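Local coordinates for protein dally-like, isoform A (Drosophila melanogaster, PDB 6XTZ) that is a glypican, probably a cell-surface heparan sulfate proteoglycan, that binds Wnt and Hedgehog proteins and shields the Wnt palmitoleate lipid so that signalling can work at a distance, at residues Gln5-Val13 and Pro43-Tyr51; Arg195-Tyr203 and Val279-Ile289. The protein carries 5 engineered substitutions. All coordinates share one frame; numbering follows the deposited sequence.

Contact 1. Residues Gln5-Val13 and Pro43-Tyr51; sequences QFSPNCSAV and PSVGTCCTY. With NAG (2-acetamido-2-deoxy-beta-D-glucopyranose), chain B.
Val45, in the type I turn from Pro43 to Gly46, lays both methyl groups against the backbone of Gln5 and Phe6: CG1 meets the carbonyl carbon of Gln5, and CG2 sits 3.4 Å from Phe6 O. The carbonyl of Val45 is used as well, since Ser7 OG donates to Val45 O over 3.2 Å, in the carbonyl plane and on a lone pair. At Gly46 the backbone is turned such that any side chain would be jammed against the carbonyl O of Val45; the glycine's own carbonyl O lies 3.8 Å from CD of Pro8. The proline ring then reaches Cys48, its CG 3.8 Å from Cys48 SG. Cys48 closes the contact covalently: SG of Cys48 and SG of Cys10 are 2.0 Å apart, with a C-S-S-C torsion of -86°, near the relaxed value for a disulfide. Both sulfurs are turned anti to their own carbonyl carbons (chi1 -63° at Cys48, -52° at Cys10). Cys49 is bonded in turn to Cys239. Beside the bridge, Asn9 has its CB pointing away from 43-51 and carries an N-linked sugar, ND2 to NAG C1 1.4 Å. Disulfides from the neighbouring Cys48 and Cys49, tying irregular N-terminal segments together, are typical of the cysteine-rich end of the glypican core.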
loop_
_atom_site.group_PDB
_atom_site.type_symbol
_atom_site.label_atom_id
_atom_site.label_comp_id
_atom_site.label_asym_id
_atom_site.label_seq_id
_atom_site.Cartn_x
_atom_site.Cartn_y
_atom_site.Cartn_z
ATOM N N GLN A 5 37.503 28.917 21.500
ATOM C CA GLN A 5 38.399 27.767 21.493
ATOM C C GLN A 5 39.763 28.154 20.930
ATOM O O GLN A 5 40.431 29.043 21.459
ATOM C CB GLN A 5 37.790 26.619 20.687
ATOM C CG GLN A 5 36.433 26.163 21.206
ATOM C CD GLN A 5 35.871 24.983 20.434
ATOM O OE1 GLN A 5 35.584 25.084 19.241
ATOM N NE2 GLN A 5 35.712 23.854 21.117
ATOM N N PHE A 6 40.176 27.484 19.857
ATOM C CA PHE A 6 41.443 27.780 19.206
ATOM C C PHE A 6 41.265 27.686 17.697
ATOM O O PHE A 6 40.285 27.127 17.200
ATOM C CB PHE A 6 42.558 26.841 19.691
ATOM C CG PHE A 6 42.914 27.027 21.141
ATOM C CD1 PHE A 6 43.808 28.013 21.528
ATOM C CD2 PHE A 6 42.352 26.220 22.117
ATOM C CE1 PHE A 6 44.136 28.189 22.860
ATOM C CE2 PHE A 6 42.677 26.391 23.452
ATOM C CZ PHE A 6 43.570 27.378 23.823
ATOM N N SER A 7 42.230 28.248 16.974
ATOM C CA SER A 7 42.103 28.380 15.531
ATOM C C SER A 7 42.087 27.006 14.860
ATOM O O SER A 7 42.861 26.121 15.233
ATOM C CB SER A 7 43.245 29.220 14.964
ATOM O OG SER A 7 43.124 30.573 15.362
ATOM N N PRO A 8 41.223 26.806 13.869
ATOM C CA PRO A 8 41.157 25.507 13.193
ATOM C C PRO A 8 42.343 25.289 12.266
ATOM O O PRO A 8 43.015 26.226 11.827
ATOM C CB PRO A 8 39.847 25.589 12.404
ATOM C CG PRO A 8 39.664 27.050 12.149
ATOM C CD PRO A 8 40.217 27.754 13.359
ATOM N N ASN A 9 42.586 24.016 11.959
ATOM C CA ASN A 9 43.677 23.605 11.078
ATOM C C ASN A 9 43.096 23.375 9.687
ATOM O O ASN A 9 42.563 22.301 9.392
ATOM C CB ASN A 9 44.366 22.354 11.613
ATOM C CG ASN A 9 45.626 22.010 10.848
ATOM O OD1 ASN A 9 46.107 22.796 10.033
ATOM N ND2 ASN A 9 46.172 20.829 11.109
ATOM N N CYS A 10 43.203 24.391 8.828
ATOM C CA CYS A 10 42.645 24.297 7.486
ATOM C C CYS A 10 43.459 23.384 6.582
ATOM O O CYS A 10 42.943 22.929 5.556
ATOM C CB CYS A 10 42.540 25.689 6.865
ATOM S SG CYS A 10 41.679 26.874 7.917
ATOM N N SER A 11 44.713 23.103 6.940
ATOM C CA SER A 11 45.541 22.237 6.111
ATOM C C SER A 11 45.104 20.781 6.204
ATOM O O SER A 11 45.341 20.004 5.272
ATOM C CB SER A 11 47.010 22.378 6.511
ATOM O OG SER A 11 47.832 21.531 5.729
ATOM N N ALA A 12 44.472 20.391 7.313
ATOM C CA ALA A 12 44.039 19.011 7.481
ATOM C C ALA A 12 42.791 18.679 6.675
ATOM O O ALA A 12 42.501 17.496 6.470
ATOM C CB ALA A 12 43.785 18.715 8.962
ATOM N N VAL A 13 42.055 19.687 6.206
ATOM C CA VAL A 13 40.792 19.483 5.513
ATOM C C VAL A 13 40.814 20.038 4.094
ATOM O O VAL A 13 39.764 20.142 3.460
ATOM C CB VAL A 13 39.619 20.088 6.310
ATOM C CG1 VAL A 13 39.415 19.330 7.610
ATOM C CG2 VAL A 13 39.873 21.564 6.583
ATOM N N PRO A 43 33.164 31.445 14.797
ATOM C CA PRO A 43 33.657 31.936 16.084
ATOM C C PRO A 43 34.737 32.994 15.880
ATOM O O PRO A 43 35.118 33.328 14.759
ATOM C CB PRO A 43 34.217 30.675 16.742
ATOM C CG PRO A 43 34.675 29.847 15.597
ATOM C CD PRO A 43 33.710 30.117 14.468
ATOM N N SER A 44 35.227 33.523 17.002
ATOM C CA SER A 44 36.295 34.513 16.947
ATOM C C SER A 44 37.600 33.908 16.447
ATOM O O SER A 44 38.398 34.602 15.805
ATOM C CB SER A 44 36.492 35.144 18.325
ATOM O OG SER A 44 36.535 34.151 19.335
ATOM N N VAL A 45 37.831 32.620 16.718
ATOM C CA VAL A 45 39.075 31.981 16.307
ATOM C C VAL A 45 39.159 31.812 14.796
ATOM O O VAL A 45 40.242 31.536 14.268
ATOM C CB VAL A 45 39.237 30.621 17.011
ATOM C CG1 VAL A 45 39.219 30.800 18.520
ATOM C CG2 VAL A 45 38.148 29.658 16.569
ATOM N N GLY A 46 38.051 31.968 14.085
ATOM C CA GLY A 46 38.037 31.898 12.638
ATOM C C GLY A 46 37.418 30.602 12.138
ATOM O O GLY A 46 37.018 29.725 12.905
ATOM N N THR A 47 37.351 30.506 10.812
ATOM C CA THR A 47 36.791 29.346 10.135
ATOM C C THR A 47 37.573 29.085 8.857
ATOM O O THR A 47 38.158 30.001 8.272
ATOM C CB THR A 47 35.306 29.546 9.804
ATOM O OG1 THR A 47 34.852 28.470 8.973
ATOM C CG2 THR A 47 35.095 30.866 9.076
ATOM N N CYS A 48 37.578 27.825 8.428
ATOM C CA CYS A 48 38.263 27.430 7.204
ATOM C C CYS A 48 37.365 27.498 5.977
ATOM O O CYS A 48 37.801 27.116 4.887
ATOM C CB CYS A 48 38.828 26.013 7.342
ATOM S SG CYS A 48 40.082 25.828 8.619
ATOM N N CYS A 49 36.135 27.977 6.124
ATOM C CA CYS A 49 35.176 28.035 5.032
ATOM C C CYS A 49 34.786 29.478 4.752
ATOM O O CYS A 49 34.678 30.295 5.672
ATOM C CB CYS A 49 33.923 27.217 5.358
ATOM S SG CYS A 49 34.210 25.442 5.405
ATOM N N THR A 50 34.579 29.783 3.478
ATOM C CA THR A 50 34.048 31.068 3.056
ATOM C C THR A 50 32.546 30.950 2.825
ATOM O O THR A 50 31.962 29.867 2.894
ATOM C CB THR A 50 34.748 31.556 1.787
ATOM O OG1 THR A 50 34.423 30.684 0.698
ATOM C CG2 THR A 50 36.258 31.568 1.982
ATOM N N TYR A 51 31.921 32.095 2.547
ATOM C CA TYR A 51 30.490 32.108 2.265
ATOM C C TYR A 51 30.171 31.344 0.986
ATOM O O TYR A 51 29.129 30.683 0.894
ATOM C CB TYR A 51 29.996 33.550 2.169
ATOM C CG TYR A 51 28.495 33.701 2.070
ATOM C CD1 TYR A 51 27.720 33.861 3.212
ATOM C CD2 TYR A 51 27.856 33.711 0.838
ATOM C CE1 TYR A 51 26.349 34.012 3.127
ATOM C CE2 TYR A 51 26.487 33.864 0.744
ATOM C CZ TYR A 51 25.739 34.014 1.891
ATOM O OH TYR A 51 24.376 34.166 1.798
HETATM C C1 NAG B . 47.376 20.405 10.441
HETATM C C2 NAG B . 48.324 19.701 11.411
HETATM C C3 NAG B . 49.602 19.285 10.689
HETATM C C4 NAG B . 49.269 18.454 9.458
HETATM C C5 NAG B . 48.279 19.201 8.567
HETATM C C6 NAG B . 47.812 18.382 7.386
HETATM C C7 NAG B . 48.395 20.190 13.815
HETATM C C8 NAG B . 48.775 21.190 14.865
HETATM N N2 NAG B . 48.633 20.550 12.549
HETATM O O3 NAG B . 50.426 18.536 11.574
HETATM O O4 NAG B . 50.454 18.181 8.719
HETATM O O5 NAG B . 47.107 19.547 9.321
HETATM O O6 NAG B . 47.775 16.996 7.695
HETATM O O7 NAG B . 47.896 19.105 14.098
#

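Contact 2. Residues Arg195-Tyr203 and Val279-Ile289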
loop_
_atom_site.group_PDB
_atom_site.type_symbol
_atom_site.label_atom_id
_atom_site.label_comp_id
_atom_site.label_asym_id
_atom_site.label_seq_id
_atom_site.Cartn_x
_atom_site.Cartn_y
_atom_site.Cartn_z
ATOM N N ARG A 195 -17.245 -12.258 -0.157
ATOM C CA ARG A 195 -16.028 -11.994 0.608
ATOM C C ARG A 195 -14.788 -12.152 -0.259
ATOM O O ARG A 195 -13.848 -11.354 -0.166
ATOM C CB ARG A 195 -15.944 -12.931 1.810
ATOM C CG ARG A 195 -16.971 -12.692 2.897
ATOM C CD ARG A 195 -16.932 -13.850 3.877
ATOM N NE ARG A 195 -17.701 -13.601 5.091
ATOM C CZ ARG A 195 -17.816 -14.475 6.084
ATOM N NH1 ARG A 195 -17.209 -15.652 6.003
ATOM N NH2 ARG A 195 -18.530 -14.175 7.160
ATOM N N SER A 196 -14.766 -13.181 -1.109
ATOM C CA SER A 196 -13.587 -13.453 -1.923
ATOM C C SER A 196 -13.343 -12.338 -2.933
ATOM O O SER A 196 -12.208 -11.880 -3.103
ATOM C CB SER A 196 -13.743 -14.798 -2.631
ATOM O OG SER A 196 -12.542 -15.167 -3.287
ATOM N N PHE A 197 -14.400 -11.884 -3.609
ATOM C CA PHE A 197 -14.232 -10.862 -4.636
ATOM C C PHE A 197 -13.914 -9.500 -4.032
ATOM O O PHE A 197 -13.143 -8.724 -4.610
ATOM C CB PHE A 197 -15.483 -10.788 -5.511
ATOM C CG PHE A 197 -15.450 -11.723 -6.685
ATOM C CD1 PHE A 197 -15.815 -13.052 -6.541
ATOM C CD2 PHE A 197 -15.045 -11.273 -7.931
ATOM C CE1 PHE A 197 -15.779 -13.914 -7.621
ATOM C CE2 PHE A 197 -15.009 -12.131 -9.015
ATOM C CZ PHE A 197 -15.375 -13.452 -8.859
ATOM N N VAL A 198 -14.498 -9.185 -2.873
ATOM C CA VAL A 198 -14.182 -7.922 -2.213
ATOM C C VAL A 198 -12.734 -7.919 -1.742
ATOM O O VAL A 198 -12.001 -6.946 -1.945
ATOM C CB VAL A 198 -15.157 -7.659 -1.051
ATOM C CG1 VAL A 198 -14.730 -6.424 -0.274
ATOM C CG2 VAL A 198 -16.571 -7.488 -1.576
ATOM N N ALA A 199 -12.294 -9.014 -1.116
ATOM C CA ALA A 199 -10.916 -9.089 -0.644
ATOM C C ALA A 199 -9.930 -9.086 -1.806
ATOM O O ALA A 199 -8.856 -8.481 -1.712
ATOM C CB ALA A 199 -10.723 -10.333 0.222
ATOM N N THR A 200 -10.278 -9.749 -2.910
ATOM C CA THR A 200 -9.369 -9.816 -4.050
ATOM C C THR A 200 -9.217 -8.453 -4.713
ATOM O O THR A 200 -8.097 -8.015 -5.007
ATOM C CB THR A 200 -9.865 -10.852 -5.060
ATOM O OG1 THR A 200 -10.025 -12.118 -4.408
ATOM C CG2 THR A 200 -8.872 -10.998 -6.203
ATOM N N ARG A 201 -10.333 -7.765 -4.957
ATOM C CA ARG A 201 -10.270 -6.451 -5.588
ATOM C C ARG A 201 -9.579 -5.438 -4.685
ATOM O O ARG A 201 -8.706 -4.687 -5.133
ATOM C CB ARG A 201 -11.674 -5.973 -5.955
ATOM C CG ARG A 201 -11.741 -4.487 -6.252
ATOM C CD ARG A 201 -13.097 -4.065 -6.787
ATOM N NE ARG A 201 -13.211 -2.610 -6.847
ATOM C CZ ARG A 201 -12.721 -1.857 -7.827
ATOM N NH1 ARG A 201 -12.076 -2.418 -8.843
ATOM N NH2 ARG A 201 -12.874 -0.541 -7.792
ATOM N N THR A 202 -9.958 -5.405 -3.404
ATOM C CA THR A 202 -9.381 -4.431 -2.482
ATOM C C THR A 202 -7.876 -4.628 -2.336
ATOM O O THR A 202 -7.123 -3.654 -2.216
ATOM C CB THR A 202 -10.072 -4.527 -1.123
ATOM O OG1 THR A 202 -11.487 -4.374 -1.296
ATOM C CG2 THR A 202 -9.564 -3.444 -0.179
ATOM N N TYR A 203 -7.420 -5.882 -2.355
ATOM C CA TYR A 203 -5.994 -6.170 -2.240
ATOM C C TYR A 203 -5.207 -5.485 -3.353
ATOM O O TYR A 203 -4.205 -4.805 -3.098
ATOM C CB TYR A 203 -5.783 -7.684 -2.277
ATOM C CG TYR A 203 -4.406 -8.165 -1.878
ATOM C CD1 TYR A 203 -3.981 -8.100 -0.559
ATOM C CD2 TYR A 203 -3.547 -8.720 -2.818
ATOM C CE1 TYR A 203 -2.730 -8.555 -0.190
ATOM C CE2 TYR A 203 -2.294 -9.178 -2.459
ATOM C CZ TYR A 203 -1.891 -9.092 -1.143
ATOM O OH TYR A 203 -0.645 -9.547 -0.779
ATOM N N VAL A 279 -5.220 -9.245 4.739
ATOM C CA VAL A 279 -5.997 -9.610 3.558
ATOM C C VAL A 279 -5.288 -10.706 2.774
ATOM O O VAL A 279 -5.923 -11.648 2.286
ATOM C CB VAL A 279 -6.265 -8.366 2.692
ATOM C CG1 VAL A 279 -6.938 -8.760 1.387
ATOM C CG2 VAL A 279 -7.123 -7.371 3.457
ATOM N N ALA A 280 -3.960 -10.609 2.649
ATOM C CA ALA A 280 -3.198 -11.670 1.999
ATOM C C ALA A 280 -3.359 -12.998 2.727
ATOM O O ALA A 280 -3.330 -14.060 2.095
ATOM C CB ALA A 280 -1.720 -11.286 1.919
ATOM N N GLU A 281 -3.523 -12.960 4.052
ATOM C CA GLU A 281 -3.792 -14.184 4.797
ATOM C C GLU A 281 -5.141 -14.774 4.405
ATOM O O GLU A 281 -5.278 -15.996 4.266
ATOM C CB GLU A 281 -3.744 -13.901 6.299
ATOM C CG GLU A 281 -3.844 -15.138 7.177
ATOM C CD GLU A 281 -3.991 -14.794 8.648
ATOM O OE1 GLU A 281 -5.088 -14.356 9.052
ATOM O OE2 GLU A 281 -3.005 -14.954 9.397
ATOM N N ARG A 282 -6.148 -13.917 4.220
ATOM C CA ARG A 282 -7.458 -14.383 3.782
ATOM C C ARG A 282 -7.407 -14.929 2.361
ATOM O O ARG A 282 -7.994 -15.980 2.071
ATOM C CB ARG A 282 -8.472 -13.245 3.876
ATOM C CG ARG A 282 -8.836 -12.842 5.290
ATOM C CD ARG A 282 -9.840 -13.804 5.897
ATOM N NE ARG A 282 -10.356 -13.317 7.172
ATOM C CZ ARG A 282 -9.939 -13.743 8.360
ATOM N NH1 ARG A 282 -8.997 -14.672 8.438
ATOM N NH2 ARG A 282 -10.464 -13.239 9.467
ATOM N N LEU A 283 -6.711 -14.228 1.461
ATOM C CA LEU A 283 -6.658 -14.649 0.065
ATOM C C LEU A 283 -5.949 -15.986 -0.101
ATOM O O LEU A 283 -6.276 -16.748 -1.016
ATOM C CB LEU A 283 -5.969 -13.580 -0.780
ATOM C CG LEU A 283 -6.711 -12.249 -0.893
ATOM C CD1 LEU A 283 -5.939 -11.284 -1.779
ATOM C CD2 LEU A 283 -8.115 -12.475 -1.432
ATOM N N LEU A 284 -4.980 -16.285 0.758
ATOM C CA LEU A 284 -4.300 -17.570 0.730
ATOM C C LEU A 284 -5.018 -18.631 1.551
ATOM O O LEU A 284 -4.580 -19.786 1.565
ATOM C CB LEU A 284 -2.860 -17.419 1.232
ATOM C CG LEU A 284 -1.961 -16.490 0.410
ATOM C CD1 LEU A 284 -0.636 -16.256 1.114
ATOM C CD2 LEU A 284 -1.738 -17.060 -0.983
ATOM N N GLY A 285 -6.107 -18.270 2.228
ATOM C CA GLY A 285 -6.828 -19.212 3.058
ATOM C C GLY A 285 -8.325 -19.218 2.829
ATOM O O GLY A 285 -8.796 -19.658 1.777
ATOM N N SER A 286 -9.077 -18.703 3.807
ATOM C CA SER A 286 -10.530 -18.858 3.804
ATOM C C SER A 286 -11.171 -18.178 2.600
ATOM O O SER A 286 -12.100 -18.723 1.993
ATOM C CB SER A 286 -11.117 -18.298 5.099
ATOM O OG SER A 286 -10.398 -18.763 6.226
ATOM N N PHE A 287 -10.699 -16.988 2.244
ATOM C CA PHE A 287 -11.322 -16.208 1.184
ATOM C C PHE A 287 -10.795 -16.563 -0.200
ATOM O O PHE A 287 -11.125 -15.871 -1.168
ATOM C CB PHE A 287 -11.131 -14.711 1.444
ATOM C CG PHE A 287 -11.934 -14.183 2.604
ATOM C CD1 PHE A 287 -12.772 -15.014 3.332
ATOM C CD2 PHE A 287 -11.858 -12.845 2.956
ATOM C CE1 PHE A 287 -13.507 -14.523 4.395
ATOM C CE2 PHE A 287 -12.591 -12.349 4.016
ATOM C CZ PHE A 287 -13.416 -13.188 4.736
ATOM N N ASN A 288 -9.987 -17.613 -0.314
ATOM C CA ASN A 288 -9.445 -17.998 -1.610
ATOM C C ASN A 288 -10.572 -18.410 -2.549
ATOM O O ASN A 288 -11.425 -19.230 -2.196
ATOM C CB ASN A 288 -8.441 -19.138 -1.444
ATOM C CG ASN A 288 -7.577 -19.337 -2.674
ATOM O OD1 ASN A 288 -8.078 -19.404 -3.795
ATOM N ND2 ASN A 288 -6.267 -19.421 -2.468
ATOM N N ILE A 289 -10.571 -17.834 -3.754
ATOM C CA ILE A 289 -11.638 -18.102 -4.710
ATOM C C ILE A 289 -11.615 -19.548 -5.187
ATOM O O ILE A 289 -12.624 -20.047 -5.699
ATOM C CB ILE A 289 -11.543 -17.122 -5.894
ATOM C CG1 ILE A 289 -12.860 -17.085 -6.671
ATOM C CG2 ILE A 289 -10.388 -17.496 -6.813
ATOM C CD1 ILE A 289 -14.059 -16.726 -5.824
HETATM O O HOH W 1 -8.944 -15.326 -4.384
#
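Arg195 lies across the ring of Phe287, with CB over its centre, 3.8 Å from the ring centroid in a CH-pi contact, while Arg282 CD covers the opposite face. The aliphatic chain continues over the rim, CD of Arg195 reaching CE1 of Phe287 at 3.5 Å, and the guanidinium is inclined 37° to the ring. Ser196 supplies the direct polar link: OG, anti to its backbone N (chi1 -172°), donates to Phe287 O over 2.6 Å, tilted from the carbonyl plane. Ser196 OG also touches CD1 of Ile289, a methyl that packs against Phe197 too. Ala199 CB meets CD2 of Phe287 at the ring edge, near its plane, and CD2 of Leu283. Thr200 turns OG1 back to Ser196 O, on the other face of that carbonyl from its own N; a water held by Ile289 N also donates weakly to OG1. Leu283 CD1 lies over one face of the Tyr203 ring, toward the rim, 3.9 Å from the centroid, a CH-pi contact. Val279 CG1 meets CD1 of the same ring obliquely, and Ala280 CB comes 3.4 Å from Tyr203 OH. Replacing Tyr203 with alanine would probably leave Leu283 CD1 and Ala280 CB without their aromatic partner and open a gap between the helices. The axes of the short helical segments 195-203 and 279-283 come within 9.8 Å, their N-to-C directions 133° apart, a crossing of the elongated all-helical glypican core, and Ile289, lining the O-palmitoleoyl serine pocket, joins it to the lipid site.

The two contacts illustrate how one elongated, all-helical core can be secured by different means along its length. Their centres are 64 Å apart and their nearest atoms about 49 Å, so they do not touch. Along the chain they come in series: contact 1 closes at the start of helix 51-110, before contact 2 opens on helix 185-216 and closes at the end of helix 263-283 and the turn beyond it. Helix 51-110 relates them, since it begins where contact 1 ends and its Phe87, Phe91 and Leu95 pack beside contact 2. Thus a disulfide-bonded, glycosylated end is set far from the buried helix packing that borders the lipid pocket, within a single glypican core.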